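Long-range contacts in SAM-dependent methyltransferase (Streptococcus pneumoniae, PDB 3KR9), which probably transfers a methyl group from S-adenosylmethionine to N1 of an adenine, at position 22, in tRNA: residues 16-21 against 83-88; 100-105 against 128-133. One frame throughout, in Å; residues are numbered along the deposited sequence.

Contact 1. Residues 16-21 against 83-88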
# COMPACT_ATOMS: atom_id res chain seq x y z
N GLY A 16 -2.92 -12.43 -15.87
CA GLY A 16 -1.72 -13.16 -16.31
C GLY A 16 -0.46 -12.93 -15.47
O GLY A 16 0.55 -13.53 -15.74
N ALA A 17 -0.51 -12.08 -14.45
CA ALA A 17 0.71 -11.81 -13.63
C ALA A 17 1.30 -13.01 -12.94
O ALA A 17 0.61 -14.02 -12.60
CB ALA A 17 0.42 -10.68 -12.55
N ILE A 18 2.60 -12.94 -12.72
CA ILE A 18 3.23 -13.75 -11.69
C ILE A 18 3.38 -12.82 -10.47
O ILE A 18 4.00 -11.77 -10.59
CB ILE A 18 4.59 -14.26 -12.14
CG1 ILE A 18 4.42 -15.31 -13.27
CG2 ILE A 18 5.35 -14.87 -10.95
CD1 ILE A 18 5.67 -16.10 -13.52
N LEU A 19 2.79 -13.19 -9.32
CA LEU A 19 2.64 -12.26 -8.19
C LEU A 19 3.57 -12.58 -7.03
O LEU A 19 3.65 -13.74 -6.61
CB LEU A 19 1.20 -12.33 -7.67
CG LEU A 19 0.73 -11.54 -6.42
CD1 LEU A 19 0.82 -10.03 -6.53
CD2 LEU A 19 -0.68 -11.97 -5.82
N LEU A 20 4.21 -11.57 -6.46
CA LEU A 20 4.80 -11.75 -5.12
C LEU A 20 3.92 -11.00 -4.13
O LEU A 20 3.71 -9.79 -4.30
CB LEU A 20 6.26 -11.23 -5.05
CG LEU A 20 6.80 -11.01 -3.63
CD1 LEU A 20 6.96 -12.44 -2.95
CD2 LEU A 20 8.15 -10.25 -3.59
N ASP A 21 3.36 -11.70 -3.11
CA ASP A 21 2.53 -11.03 -2.10
C ASP A 21 3.39 -11.03 -0.83
O ASP A 21 3.61 -12.11 -0.26
CB ASP A 21 1.23 -11.81 -1.81
CG ASP A 21 0.28 -11.06 -0.87
OD1 ASP A 21 0.34 -9.79 -0.77
OD2 ASP A 21 -0.56 -11.74 -0.22
N ASP A 83 12.64 -15.68 -10.71
CA ASP A 83 11.19 -15.96 -10.49
C ASP A 83 10.27 -15.26 -11.52
O ASP A 83 9.13 -15.67 -11.68
CB ASP A 83 10.76 -15.62 -9.04
CG ASP A 83 11.52 -16.41 -8.00
OD1 ASP A 83 11.54 -17.65 -8.10
OD2 ASP A 83 12.12 -15.80 -7.09
N GLN A 84 10.75 -14.22 -12.25
CA GLN A 84 9.90 -13.53 -13.24
C GLN A 84 8.66 -12.89 -12.66
O GLN A 84 7.63 -12.83 -13.32
CB GLN A 84 9.37 -14.52 -14.27
CG GLN A 84 10.41 -15.47 -14.71
CD GLN A 84 10.94 -15.11 -16.03
OE1 GLN A 84 11.72 -14.17 -16.18
NE2 GLN A 84 10.51 -15.86 -17.05
N VAL A 85 8.75 -12.43 -11.42
CA VAL A 85 7.63 -11.73 -10.81
C VAL A 85 7.32 -10.48 -11.62
O VAL A 85 8.22 -9.72 -11.93
CB VAL A 85 8.01 -11.42 -9.36
CG1 VAL A 85 7.11 -10.32 -8.71
CG2 VAL A 85 7.97 -12.71 -8.57
N SER A 86 6.05 -10.24 -11.97
CA SER A 86 5.69 -9.03 -12.72
C SER A 86 4.92 -8.04 -11.85
O SER A 86 4.83 -6.85 -12.18
CB SER A 86 4.86 -9.37 -13.99
OG SER A 86 3.68 -10.12 -13.63
N VAL A 87 4.35 -8.52 -10.75
CA VAL A 87 3.52 -7.66 -9.84
C VAL A 87 3.86 -8.01 -8.37
O VAL A 87 4.04 -9.17 -8.07
CB VAL A 87 2.00 -7.88 -10.07
CG1 VAL A 87 1.13 -7.00 -9.17
CG2 VAL A 87 1.63 -7.65 -11.57
N ILE A 88 3.95 -7.01 -7.49
CA ILE A 88 4.20 -7.20 -6.10
C ILE A 88 3.13 -6.39 -5.37
O ILE A 88 2.82 -5.26 -5.75
CB ILE A 88 5.61 -6.69 -5.70
CG1 ILE A 88 6.73 -7.51 -6.38
CG2 ILE A 88 5.82 -6.79 -4.19
CD1 ILE A 88 8.13 -6.80 -6.21
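Leu19 and Leu20 run parallel to Val87 and Ile88 as neighbouring strands, joined by a backbone hydrogen bond from Leu20 N to Val87 O of 2.9 Å. These are the first and fourth strands, in chain order, of the class I Rossmann-like methyltransferase sheet, adjacent at its middle in the 3-2-1-4-5-7-6 order. At the entry to strand 87-93, Ile18 O accepts two amides: Ser86 N at 2.9 Å lies in its carbonyl plane, while Val87 N at 3.3 Å is tilted 23° from it. Ser86 adds a side-chain bond. Its OG sits between its own backbone N and carbonyl carbon (chi1 56°), from where it takes the N-H of Ile18 in a rather bent bond of 3.2 Å.

Among the apolar groups, Leu19 and Val87 share one face of the sheet, where Leu19 CD1 reaches across to Val87 CG1 at an oblique angle. Leu20 and Ile88 lie on the other face, side by side and pointing the same way, and Val85 CG1 also packs against Leu20 CB. Phe79 touches both Leu20 and Val85, while helix 28-35 packs on Leu19 through Leu33. Ile18 sets its CB against Gln84 O, 3.6 Å away, and brings CG2 alongside Val85 CG2. Packing is tightest at Ala17, whose CB presses on Val87 CG2 at 3.4 Å, closer than usual van der Waals contact.

Contact 2. Residues 100-105 against 128-133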
# COMPACT_ATOMS: atom_id res chain seq x y z
N ARG A 100 10.93 0.72 3.67
CA ARG A 100 12.14 -0.04 4.06
C ARG A 100 12.23 -1.35 3.28
O ARG A 100 13.29 -1.75 2.78
CB ARG A 100 12.11 -0.34 5.56
CG ARG A 100 13.36 -0.93 6.16
CD ARG A 100 12.97 -1.37 7.61
NE ARG A 100 14.18 -1.55 8.40
CZ ARG A 100 14.81 -2.72 8.52
NH1 ARG A 100 14.29 -3.84 7.99
NH2 ARG A 100 15.91 -2.78 9.23
N ILE A 101 11.12 -2.06 3.16
CA ILE A 101 11.19 -3.29 2.36
C ILE A 101 11.54 -3.01 0.88
O ILE A 101 12.27 -3.77 0.26
CB ILE A 101 9.77 -4.04 2.33
CG1 ILE A 101 9.48 -4.63 3.72
CG2 ILE A 101 9.80 -5.11 1.18
CD1 ILE A 101 7.95 -4.87 3.99
N LEU A 102 11.02 -1.93 0.32
CA LEU A 102 11.30 -1.63 -1.10
C LEU A 102 12.79 -1.26 -1.20
O LEU A 102 13.48 -1.68 -2.11
CB LEU A 102 10.43 -0.47 -1.58
CG LEU A 102 8.94 -0.85 -1.72
CD1 LEU A 102 8.06 0.29 -2.27
CD2 LEU A 102 8.90 -2.03 -2.67
N GLU A 103 13.27 -0.51 -0.22
CA GLU A 103 14.66 -0.00 -0.28
C GLU A 103 15.67 -1.13 -0.22
O GLU A 103 16.55 -1.23 -1.06
CB GLU A 103 14.93 0.97 0.87
CG GLU A 103 16.41 1.28 1.03
CD GLU A 103 16.79 2.58 0.37
OE1 GLU A 103 16.18 3.61 0.73
OE2 GLU A 103 17.71 2.58 -0.46
N GLU A 104 15.53 -2.01 0.76
CA GLU A 104 16.38 -3.20 0.86
C GLU A 104 16.38 -4.14 -0.34
O GLU A 104 17.37 -4.80 -0.60
CB GLU A 104 16.07 -3.96 2.14
CG GLU A 104 16.14 -3.06 3.36
CD GLU A 104 16.45 -3.84 4.61
OE1 GLU A 104 15.84 -4.90 4.80
OE2 GLU A 104 17.33 -3.39 5.39
N GLY A 105 15.28 -4.24 -1.08
CA GLY A 105 15.37 -5.06 -2.27
C GLY A 105 15.37 -4.27 -3.56
O GLY A 105 15.03 -4.80 -4.60
N ILE A 128 7.08 10.22 -1.08
CA ILE A 128 8.42 10.89 -1.19
C ILE A 128 9.46 9.84 -1.54
O ILE A 128 10.28 9.97 -2.46
CB ILE A 128 8.73 11.61 0.15
CG1 ILE A 128 7.81 12.82 0.27
CG2 ILE A 128 10.29 11.97 0.33
CD1 ILE A 128 7.62 13.30 1.68
N TRP A 129 9.41 8.75 -0.83
CA TRP A 129 10.35 7.67 -1.12
C TRP A 129 10.22 7.20 -2.56
O TRP A 129 11.24 7.07 -3.27
CB TRP A 129 10.13 6.48 -0.16
CG TRP A 129 11.23 5.51 -0.35
CD1 TRP A 129 12.43 5.51 0.30
CD2 TRP A 129 11.27 4.45 -1.31
NE1 TRP A 129 13.21 4.47 -0.20
CE2 TRP A 129 12.52 3.84 -1.21
CE3 TRP A 129 10.36 3.98 -2.27
CZ2 TRP A 129 12.90 2.74 -2.00
CZ3 TRP A 129 10.74 2.91 -3.08
CH2 TRP A 129 11.99 2.27 -2.90
N LEU A 130 8.99 6.94 -3.01
CA LEU A 130 8.76 6.44 -4.37
C LEU A 130 9.33 7.38 -5.39
O LEU A 130 10.09 6.97 -6.30
CB LEU A 130 7.24 6.26 -4.65
CG LEU A 130 6.61 5.08 -3.91
CD1 LEU A 130 5.10 5.25 -3.80
CD2 LEU A 130 7.01 3.74 -4.59
N GLN A 131 8.95 8.63 -5.25
CA GLN A 131 9.41 9.65 -6.17
C GLN A 131 10.95 9.70 -6.23
O GLN A 131 11.51 9.78 -7.31
CB GLN A 131 8.91 11.02 -5.72
CG GLN A 131 9.78 12.15 -6.36
CD GLN A 131 8.99 13.43 -6.52
OE1 GLN A 131 7.75 13.42 -6.37
NE2 GLN A 131 9.69 14.56 -6.82
N ASP A 132 11.61 9.65 -5.06
CA ASP A 132 13.08 9.74 -5.00
C ASP A 132 13.77 8.48 -5.51
O ASP A 132 14.98 8.47 -5.56
CB ASP A 132 13.55 9.99 -3.55
CG ASP A 132 13.06 11.30 -3.02
OD1 ASP A 132 12.82 12.21 -3.84
OD2 ASP A 132 12.90 11.44 -1.77
N HIS A 133 13.04 7.41 -5.88
CA HIS A 133 13.71 6.16 -6.28
C HIS A 133 13.23 5.72 -7.62
O HIS A 133 13.30 4.55 -7.95
CB HIS A 133 13.54 5.04 -5.23
CG HIS A 133 14.28 5.33 -3.96
ND1 HIS A 133 15.54 4.83 -3.69
CD2 HIS A 133 13.96 6.15 -2.93
CE1 HIS A 133 15.96 5.31 -2.54
NE2 HIS A 133 15.03 6.12 -2.05
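Trp129 meets Glu103 through one side-chain hydrogen bond, from the indole NE1 to OE1 at 3.2 Å. The N-H points almost straight at the oxygen (177°), which lies in the indole plane at the ring's edge. From the carboxylate's side the approach is different: the donor stands above its plane, 52° out of it, and the two flat groups are turned nearly perpendicular. A bend in the glutamate chain at chi2 swings the acid across to the indole. The bond would tend to fix the rotation of the indole as well as anchor one carboxylate oxygen.

Segments 100-104 and 128-132, on helices 95-104 and 123-132, run nearly parallel, 20° apart, with axes 11.1 Å apart at closest approach. Each helix follows one of two neighbouring parallel strands, 87-93 and 114-119, of the Rossmann-like sheet, so the two point the same way. Side chains bridge this wide spacing.

Apolar contact is carried chiefly by the six-membered ring of Trp129. Its CH2 comes to 3.4 Å from Leu102 CB, and CZ3 lies 3.8 Å from Leu102 CD1, the leucine crossing the indole obliquely. Nearer the sheet, Leu102 CD1 and Leu130 CD2 approach to 4.3 Å; Leu102 also touches Ile90 of strand 87-93, and Leu130 touches Leu153 and Val155 of strand 148-157.

Van der Waals contact adds His133, whose imidazole is nearly perpendicular to the carboxylate of Glu103, its CE1 3.7 Å from OE1.

From the N terminus, helix 4-10 leads into strand 17-22. The chain then runs through strands 39-46 and 68-72, with the helices between them, before strand 87-93 returns to the side of strand 17-22, where contact 1 closes the loop. Strand 87-93 leads directly into helix 95-104, which carries the first half of contact 2; strand 114-119 follows, and helix 123-132 closes this second, shorter loop. The two loops stand in series, neither nesting nor crossing. Contact 1 joins strands within the sheet, whereas contact 2 joins helices packed against it. Their centres are 18 Å apart and they do not touch, but strand 87-93 links them by running on into helix 95-104.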